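Local coordinates for protein methanogen homoaconitase large subunit (Methanocaldococcus jannaschii, PDB 4KP2) that catalyses, as the iron-sulfur-binding subunit of a hydro-lyase, the reversible dehydration of (R)-homocitrate to cis-homoaconitate and the hydration of that intermediate to homoisocitrate, at residues 244-249 with 268-273; 127-132 with 254-259; 144-149 with 227-232. All blocks are in the same frame, centred on the assembly; numbering follows the deposited sequence.

Contact 1 (244-249 with 268-273)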
loop_
_atom_site.group_PDB
_atom_site.type_symbol
_atom_site.label_atom_id
_atom_site.label_comp_id
_atom_site.label_asym_id
_atom_site.label_seq_id
_atom_site.Cartn_x
_atom_site.Cartn_y
_atom_site.Cartn_z
ATOM N N ALA A 244 -24.129 8.059 25.497
ATOM C CA ALA A 244 -23.451 9.277 25.075
ATOM C C ALA A 244 -23.271 10.253 26.232
ATOM O O ALA A 244 -24.176 10.443 27.044
ATOM C CB ALA A 244 -24.212 9.939 23.939
ATOM N N ASP A 245 -22.098 10.871 26.299
ATOM C CA ASP A 245 -21.805 11.840 27.346
ATOM C C ASP A 245 -21.003 13.010 26.789
ATOM O O ASP A 245 -20.901 13.178 25.575
ATOM C CB ASP A 245 -21.041 11.177 28.492
ATOM C CG ASP A 245 -19.670 10.687 28.071
ATOM O OD1 ASP A 245 -19.480 10.404 26.870
ATOM O OD2 ASP A 245 -18.784 10.582 28.945
ATOM N N GLU A 246 -20.433 13.809 27.685
ATOM C CA GLU A 246 -19.665 14.987 27.294
ATOM C C GLU A 246 -18.454 14.637 26.434
ATOM O O GLU A 246 -18.069 15.404 25.552
ATOM C CB GLU A 246 -19.217 15.771 28.530
ATOM C CG GLU A 246 -19.972 17.072 28.749
ATOM C CD GLU A 246 -21.440 16.856 29.062
ATOM O OE1 GLU A 246 -21.788 15.779 29.590
ATOM O OE2 GLU A 246 -22.247 17.769 28.781
ATOM N N ILE A 247 -17.859 13.479 26.698
ATOM C CA ILE A 247 -16.709 13.018 25.928
ATOM C C ILE A 247 -17.115 12.759 24.481
ATOM O O ILE A 247 -16.345 13.012 23.551
ATOM C CB ILE A 247 -16.101 11.741 26.539
ATOM C CG1 ILE A 247 -15.695 11.994 27.991
ATOM C CG2 ILE A 247 -14.903 11.270 25.726
ATOM C CD1 ILE A 247 -15.026 10.812 28.651
ATOM N N THR A 248 -18.335 12.266 24.299
ATOM C CA THR A 248 -18.867 12.010 22.967
ATOM C C THR A 248 -19.050 13.315 22.197
ATOM O O THR A 248 -18.754 13.387 21.004
ATOM C CB THR A 248 -20.214 11.261 23.031
ATOM O OG1 THR A 248 -20.061 10.061 23.799
ATOM C CG2 THR A 248 -20.698 10.904 21.634
ATOM N N TYR A 249 -19.532 14.345 22.886
ATOM C CA TYR A 249 -19.755 15.642 22.256
ATOM C C TYR A 249 -18.440 16.341 21.920
ATOM O O TYR A 249 -18.351 17.063 20.927
ATOM C CB TYR A 249 -20.614 16.540 23.148
ATOM C CG TYR A 249 -21.963 15.954 23.499
ATOM C CD1 TYR A 249 -22.871 15.608 22.507
ATOM C CD2 TYR A 249 -22.334 15.761 24.823
ATOM C CE1 TYR A 249 -24.106 15.074 22.824
ATOM C CE2 TYR A 249 -23.566 15.229 25.150
ATOM C CZ TYR A 249 -24.449 14.888 24.148
ATOM O OH TYR A 249 -25.678 14.359 24.470
ATOM N N LYS A 268 -30.155 18.233 24.128
ATOM C CA LYS A 268 -31.589 18.310 24.373
ATOM C C LYS A 268 -32.264 17.008 23.960
ATOM O O LYS A 268 -33.423 16.763 24.293
ATOM C CB LYS A 268 -32.212 19.490 23.626
ATOM C CG LYS A 268 -32.562 19.203 22.179
ATOM C CD LYS A 268 -33.434 20.307 21.607
ATOM C CE LYS A 268 -33.886 19.974 20.197
ATOM N NZ LYS A 268 -34.802 21.012 19.648
ATOM N N GLU A 269 -31.527 16.175 23.234
ATOM C CA GLU A 269 -32.024 14.873 22.816
ATOM C C GLU A 269 -31.175 13.765 23.429
ATOM O O GLU A 269 -31.202 12.624 22.967
ATOM C CB GLU A 269 -32.014 14.761 21.292
ATOM C CG GLU A 269 -32.779 15.868 20.582
ATOM C CD GLU A 269 -34.269 15.829 20.862
ATOM O OE1 GLU A 269 -34.791 14.741 21.185
ATOM O OE2 GLU A 269 -34.921 16.890 20.759
ATOM N N ARG A 270 -30.424 14.112 24.470
ATOM C CA ARG A 270 -29.557 13.154 25.147
ATOM C C ARG A 270 -30.367 12.063 25.840
ATOM O O ARG A 270 -31.361 12.342 26.510
ATOM C CB ARG A 270 -28.658 13.868 26.160
ATOM C CG ARG A 270 -27.758 12.939 26.961
ATOM C CD ARG A 270 -26.827 13.718 27.876
ATOM N NE ARG A 270 -26.013 12.838 28.709
ATOM C CZ ARG A 270 -25.068 13.258 29.543
ATOM N NH1 ARG A 270 -24.810 14.555 29.659
ATOM N NH2 ARG A 270 -24.381 12.381 30.262
ATOM N N ILE A 271 -29.933 10.817 25.669
ATOM C CA ILE A 271 -30.614 9.679 26.274
ATOM C C ILE A 271 -29.765 9.032 27.365
ATOM O O ILE A 271 -28.663 8.549 27.107
ATOM C CB ILE A 271 -30.982 8.623 25.219
ATOM C CG1 ILE A 271 -31.961 9.212 24.200
ATOM C CG2 ILE A 271 -31.581 7.394 25.885
ATOM C CD1 ILE A 271 -32.441 8.218 23.167
ATOM N N THR A 272 -30.291 9.024 28.586
ATOM C CA THR A 272 -29.574 8.481 29.732
ATOM C C THR A 272 -30.313 7.272 30.300
ATOM O O THR A 272 -31.530 7.160 30.160
ATOM C CB THR A 272 -29.418 9.544 30.834
ATOM O OG1 THR A 272 -29.134 10.815 30.236
ATOM C CG2 THR A 272 -28.295 9.174 31.793
ATOM N N VAL A 273 -29.574 6.372 30.940
ATOM C CA VAL A 273 -30.157 5.170 31.528
ATOM C C VAL A 273 -29.920 5.109 33.035
ATOM O O VAL A 273 -28.790 5.248 33.501
ATOM C CB VAL A 273 -29.576 3.895 30.886
ATOM C CG1 VAL A 273 -30.030 2.655 31.644
ATOM C CG2 VAL A 273 -29.972 3.811 29.423
#

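Contact 2 (127-132 with 254-259)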
loop_
_atom_site.group_PDB
_atom_site.type_symbol
_atom_site.label_atom_id
_atom_site.label_comp_id
_atom_site.label_asym_id
_atom_site.label_seq_id
_atom_site.Cartn_x
_atom_site.Cartn_y
_atom_site.Cartn_z
ATOM N N TYR A 127 -20.223 11.796 10.213
ATOM C CA TYR A 127 -21.616 11.425 9.962
ATOM C C TYR A 127 -22.421 11.009 11.193
ATOM O O TYR A 127 -23.427 11.639 11.520
ATOM C CB TYR A 127 -21.694 10.332 8.892
ATOM C CG TYR A 127 -21.195 10.770 7.534
ATOM C CD1 TYR A 127 -21.962 11.600 6.728
ATOM C CD2 TYR A 127 -19.960 10.352 7.058
ATOM C CE1 TYR A 127 -21.511 12.004 5.487
ATOM C CE2 TYR A 127 -19.502 10.750 5.816
ATOM C CZ TYR A 127 -20.282 11.578 5.036
ATOM O OH TYR A 127 -19.833 11.978 3.799
ATOM N N VAL A 128 -21.983 9.947 11.863
ATOM C CA VAL A 128 -22.762 9.335 12.941
ATOM C C VAL A 128 -23.060 10.261 14.121
ATOM O O VAL A 128 -22.159 10.664 14.857
ATOM C CB VAL A 128 -22.081 8.061 13.476
ATOM C CG1 VAL A 128 -22.891 7.473 14.620
ATOM C CG2 VAL A 128 -21.911 7.043 12.360
ATOM N N LEU A 129 -24.339 10.580 14.297
ATOM C CA LEU A 129 -24.796 11.359 15.442
ATOM C C LEU A 129 -25.497 10.446 16.441
ATOM O O LEU A 129 -25.999 9.389 16.065
ATOM C CB LEU A 129 -25.749 12.467 14.991
ATOM C CG LEU A 129 -25.134 13.666 14.272
ATOM C CD1 LEU A 129 -26.221 14.647 13.859
ATOM C CD2 LEU A 129 -24.109 14.345 15.160
ATOM N N PRO A 130 -25.520 10.844 17.724
ATOM C CA PRO A 130 -26.219 10.072 18.757
ATOM C C PRO A 130 -27.700 9.871 18.441
ATOM O O PRO A 130 -28.275 10.638 17.669
ATOM C CB PRO A 130 -26.061 10.943 20.005
ATOM C CG PRO A 130 -24.789 11.675 19.778
ATOM C CD PRO A 130 -24.751 11.960 18.303
ATOM N N ASN A 131 -28.290 8.832 19.030
ATOM C CA ASN A 131 -29.708 8.500 18.863
ATOM C C ASN A 131 -30.110 8.074 17.449
ATOM O O ASN A 131 -31.282 7.801 17.187
ATOM C CB ASN A 131 -30.608 9.643 19.351
ATOM C CG ASN A 131 -30.291 10.070 20.769
ATOM O OD1 ASN A 131 -29.775 9.287 21.566
ATOM N ND2 ASN A 131 -30.596 11.321 21.091
ATOM N N MET A 132 -29.139 8.007 16.544
ATOM C CA MET A 132 -29.406 7.616 15.163
ATOM C C MET A 132 -29.713 6.129 15.028
ATOM O O MET A 132 -29.502 5.347 15.955
ATOM C CB MET A 132 -28.214 7.951 14.265
ATOM C CG MET A 132 -28.231 9.344 13.663
ATOM S SD MET A 132 -26.948 9.521 12.407
ATOM C CE MET A 132 -27.237 11.195 11.844
ATOM N N LYS A 254 -14.089 18.222 17.687
ATOM C CA LYS A 254 -12.747 18.120 17.132
ATOM C C LYS A 254 -12.759 17.648 15.677
ATOM O O LYS A 254 -11.894 18.025 14.885
ATOM C CB LYS A 254 -11.907 17.181 18.005
ATOM C CG LYS A 254 -10.657 16.621 17.356
ATOM C CD LYS A 254 -9.856 15.803 18.355
ATOM C CE LYS A 254 -8.887 14.864 17.659
ATOM N NZ LYS A 254 -9.605 13.791 16.914
ATOM N N GLU A 255 -13.762 16.850 15.321
ATOM C CA GLU A 255 -13.800 16.211 14.009
ATOM C C GLU A 255 -14.622 16.960 12.957
ATOM O O GLU A 255 -14.086 17.397 11.937
ATOM C CB GLU A 255 -14.307 14.771 14.137
ATOM C CG GLU A 255 -13.440 13.882 15.018
ATOM C CD GLU A 255 -12.087 13.583 14.401
ATOM O OE1 GLU A 255 -11.958 13.695 13.164
ATOM O OE2 GLU A 255 -11.153 13.233 15.151
ATOM N N ARG A 256 -15.921 17.102 13.204
ATOM C CA ARG A 256 -16.843 17.620 12.198
ATOM C C ARG A 256 -17.109 19.109 12.367
ATOM O O ARG A 256 -18.234 19.568 12.170
ATOM C CB ARG A 256 -18.169 16.866 12.280
ATOM C CG ARG A 256 -18.011 15.401 12.635
ATOM C CD ARG A 256 -19.351 14.731 12.874
ATOM N NE ARG A 256 -19.194 13.310 13.162
ATOM C CZ ARG A 256 -20.200 12.494 13.455
ATOM N NH1 ARG A 256 -19.964 11.213 13.704
ATOM N NH2 ARG A 256 -21.441 12.959 13.501
ATOM N N GLY A 257 -16.078 19.866 12.722
ATOM C CA GLY A 257 -16.267 21.262 13.061
ATOM C C GLY A 257 -16.974 21.324 14.399
ATOM O O GLY A 257 -17.117 20.300 15.066
ATOM N N LEU A 258 -17.428 22.506 14.800
ATOM C CA LEU A 258 -18.069 22.629 16.104
ATOM C C LEU A 258 -18.908 23.881 16.297
ATOM O O LEU A 258 -18.868 24.818 15.498
ATOM C CB LEU A 258 -17.028 22.558 17.225
ATOM C CG LEU A 258 -16.304 23.846 17.621
ATOM C CD1 LEU A 258 -15.535 23.635 18.917
ATOM C CD2 LEU A 258 -15.370 24.322 16.519
ATOM N N SER A 259 -19.665 23.867 17.388
ATOM C CA SER A 259 -20.412 25.015 17.873
ATOM C C SER A 259 -20.985 24.637 19.230
ATOM O O SER A 259 -21.613 23.587 19.374
ATOM C CB SER A 259 -21.541 25.390 16.914
ATOM O OG SER A 259 -22.222 26.552 17.360
#

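Contact 3 (144-149 with 227-232)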
loop_
_atom_site.group_PDB
_atom_site.type_symbol
_atom_site.label_atom_id
_atom_site.label_comp_id
_atom_site.label_asym_id
_atom_site.label_seq_id
_atom_site.Cartn_x
_atom_site.Cartn_y
_atom_site.Cartn_z
ATOM N N HIS A 144 -20.522 1.931 15.581
ATOM C CA HIS A 144 -21.115 3.256 15.736
ATOM C C HIS A 144 -22.107 3.332 16.891
ATOM O O HIS A 144 -22.875 4.289 16.999
ATOM C CB HIS A 144 -21.789 3.680 14.432
ATOM C CG HIS A 144 -20.928 3.484 13.223
ATOM N ND1 HIS A 144 -19.829 4.275 12.958
ATOM C CD2 HIS A 144 -20.997 2.584 12.217
ATOM C CE1 HIS A 144 -19.262 3.870 11.836
ATOM N NE2 HIS A 144 -19.949 2.847 11.365
ATOM N N GLY A 145 -22.086 2.323 17.753
ATOM C CA GLY A 145 -22.898 2.334 18.954
ATOM C C GLY A 145 -22.192 3.099 20.054
ATOM O O GLY A 145 -22.745 3.318 21.132
ATOM N N ALA A 146 -20.959 3.511 19.773
ATOM C CA ALA A 146 -20.166 4.278 20.722
ATOM C C ALA A 146 -20.636 5.727 20.772
ATOM O O ALA A 146 -20.271 6.480 21.676
ATOM C CB ALA A 146 -18.695 4.210 20.355
ATOM N N PHE A 147 -21.445 6.110 19.789
ATOM C CA PHE A 147 -22.015 7.449 19.732
ATOM C C PHE A 147 -23.360 7.492 20.444
ATOM O O PHE A 147 -23.958 8.557 20.598
ATOM C CB PHE A 147 -22.183 7.894 18.279
ATOM C CG PHE A 147 -20.889 8.185 17.580
ATOM C CD1 PHE A 147 -20.158 7.167 16.989
ATOM C CD2 PHE A 147 -20.401 9.479 17.512
ATOM C CE1 PHE A 147 -18.964 7.435 16.346
ATOM C CE2 PHE A 147 -19.210 9.755 16.871
ATOM C CZ PHE A 147 -18.489 8.731 16.286
ATOM N N GLY A 148 -23.830 6.329 20.880
ATOM C CA GLY A 148 -25.122 6.229 21.531
ATOM C C GLY A 148 -26.229 6.053 20.513
ATOM O O GLY A 148 -27.360 6.492 20.720
ATOM N N ALA A 149 -25.895 5.408 19.400
ATOM C CA ALA A 149 -26.858 5.171 18.335
ATOM C C ALA A 149 -26.976 3.683 18.036
ATOM O O ALA A 149 -25.993 2.948 18.102
ATOM C CB ALA A 149 -26.457 5.932 17.083
ATOM N N THR A 227 -13.660 0.928 20.035
ATOM C CA THR A 227 -13.089 -0.412 20.090
ATOM C C THR A 227 -14.041 -1.404 20.751
ATOM O O THR A 227 -14.210 -2.529 20.278
ATOM C CB THR A 227 -11.749 -0.415 20.849
ATOM O OG1 THR A 227 -10.834 0.483 20.210
ATOM C CG2 THR A 227 -11.148 -1.812 20.872
ATOM N N LEU A 228 -14.664 -0.977 21.845
ATOM C CA LEU A 228 -15.578 -1.832 22.594
ATOM C C LEU A 228 -16.815 -2.209 21.784
ATOM O O LEU A 228 -17.273 -3.350 21.832
ATOM C CB LEU A 228 -15.993 -1.160 23.905
ATOM C CG LEU A 228 -15.262 -1.619 25.169
ATOM C CD1 LEU A 228 -13.755 -1.502 25.000
ATOM C CD2 LEU A 228 -15.732 -0.824 26.377
ATOM N N CYS A 229 -17.349 -1.246 21.041
ATOM C CA CYS A 229 -18.546 -1.481 20.242
ATOM C C CYS A 229 -18.228 -2.208 18.940
ATOM O O CYS A 229 -19.113 -2.785 18.312
ATOM C CB CYS A 229 -19.261 -0.161 19.946
ATOM S SG CYS A 229 -19.888 0.688 21.411
ATOM N N ASN A 230 -16.961 -2.175 18.540
ATOM C CA ASN A 230 -16.535 -2.813 17.300
ATOM C C ASN A 230 -16.527 -4.334 17.406
ATOM O O ASN A 230 -16.851 -5.036 16.445
ATOM C CB ASN A 230 -15.148 -2.317 16.888
ATOM C CG ASN A 230 -14.692 -2.894 15.562
ATOM O OD1 ASN A 230 -14.179 -4.012 15.500
ATOM N ND2 ASN A 230 -14.873 -2.130 14.492
ATOM N N MET A 231 -16.160 -4.838 18.580
ATOM C CA MET A 231 -16.028 -6.274 18.790
ATOM C C MET A 231 -17.312 -6.878 19.347
ATOM O O MET A 231 -17.279 -7.897 20.034
ATOM C CB MET A 231 -14.871 -6.562 19.745
ATOM C CG MET A 231 -13.577 -5.850 19.395
ATOM S SD MET A 231 -12.337 -6.963 18.714
ATOM C CE MET A 231 -12.222 -8.177 20.026
ATOM N N ALA A 232 -18.442 -6.245 19.049
ATOM C CA ALA A 232 -19.731 -6.725 19.533
ATOM C C ALA A 232 -20.187 -7.958 18.760
ATOM O O ALA A 232 -20.719 -8.905 19.341
ATOM C CB ALA A 232 -20.775 -5.623 19.445
#

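Contact 1 (244-249 with 268-273)
The guanidinium of Arg270 carries the backbone of Asp245 over one face: Asp245 CA stands 3.9 Å above the plane, shifted from the centre toward the rim. Two oxygens reach the same group at a slant, Ala244 O at 3.4 Å from Arg270 NE and Glu246 OE1 at 3.3 Å from Arg270 NH1. The Glu246 pair is a salt bridge with a weak hydrogen bond inside it, bent to 125° at the hydrogen, and the carboxylate plane is turned 53° from the guanidinium. Such an oblique meeting probably holds more by charge than by direction. The phenol of Tyr249 comes in differently: its hydroxyl oxygen rests on the aliphatic part of the arginine, 3.5 Å from both Arg270 CB and Arg270 CG. Arg270 can serve all these neighbours because its CG lies anti to the backbone N (chi1 177°) and the chain continues extended, carrying the head from the loop to the start of helix 246-254. There Asp245 is the N-cap, its OD1 taking a weak capping bond from Thr248 N and a hydrogen bond from Thr248 OG1, while also forming a salt bridge with Arg225. With an alanine here instead of Arg270, Glu246 OE1 would probably be left without this cation and the Tyr249 hydroxyl without the CG and CD beside it. The chemistry is thus that of a salt bridge at the rim of a mostly buried contact, with the arginine stem against a buried tyrosine. Lys267 forms a salt bridge with Glu246 OE2 and lies close to Arg270 NH1, a meeting of like charges that the shared carboxylate probably offsets.

Contact 2 (127-132 with 254-259)
Arg256 slides its guanidinium under the backbone of Tyr127, whose N sits 3.3 Å above the plane, directly over the centre. Both groups are donors, so this overlap is packing and not a bond. The polar work is done at the rim, where Val128 O receives two hydrogen bonds: one from Arg256 NH1, modelled at 2.5 Å, an exact length that is doubtful at this resolution, and bent to 137°, and a weak one from Arg256 NH2 at 2.8 Å. The oxygen lies near the guanidinium plane, 17° out of it for the NH1 bond, while that donor is tilted 33° from the carbonyl plane. One backbone oxygen is therefore held by NH1, with weaker help from NH2. NH1 has a further acceptor in Ala124 O, in the last turn of helix 119-126. Leu129 closes in obliquely with one methyl, CD2, at 3.4 Å from Arg256 NH2. The arginine reaches across as a straight arm, extended from CG to NE, and so ties the loop between helices 246-254 and 260-267 to the 127-132 loop. Beyond the gripped carbonyl the chain makes a type II beta turn from Leu129 to Met132, with Asn131 at the positive phi such a turn needs; Leu129 N gives a weak bond to Met132 SD. Helix 119-126 belongs to a beta-alpha-beta crossover that passes from edge strand 111-112 across the parallel sheet to strand 133-136, beside 49-53, in the three-layer alpha-beta-alpha sandwich of this aconitase-family protein.

Contact 3 (144-149 with 227-232)
Gly145 and Cys229 bring their backbones to a CA-CA separation of 5.9 Å, close enough that the last turn of helix 222-230 lies almost directly on the loop 144-149. That loop joins strands 133-136 and 150-153 of a parallel sheet in the three-layer alpha-beta-alpha sandwich, so the contact seats a helix end against a connection between two neighbouring strands. One side chain carries it. Cys229 holds its SG anti to its own carbonyl carbon (chi1 -64°), which directs the sulfur out of the helix and onto the peptide that links Gly145 to Ala146. Having no side chain, Gly145 lets the two backbones come close. The methyl of Ala146 flanks the sulfur, its CB 3.9 Å from Cys229 SG, and also packs on Met222, Arg225 and Leu226 of the same helix. All three touching residues are buried. The iron-sulfur site is not far: the side chain of Cys229 is about 9 Å from that of Cys323, a predicted cluster ligand, and the next residue, Asn230, touches Cys323 while its OD1 accepts a hydrogen bond from Asn405 ND2. Cys229 itself plays a packing part here, with its SG placed over the flat face of the peptide, 3.4 Å from Ala146 N and 3.6 Å from Gly145 C.

The three contacts lie close together: the centres of contacts 1 and 2 are about 12 Å apart, those of contacts 1 and 3 about 14 Å, and those of contacts 2 and 3 about 15 Å. Contact 3, deepest in the chain, has both its segments between those of contact 2 in sequence, whereas contacts 1 and 2 interleave. Helix 246-254 begins in contact 1 and leads into segment 254-259. Strand 133-136 of the parallel sheet runs from segment 127-132 toward the loop holding 144-149, which continues into strand 150-153. Asn131 meets Glu269 of contact 1 and Gly148 of contact 3. Distant sequence is thus joined, contacts 2 and 3 lying near the predicted cluster ligand Cys323.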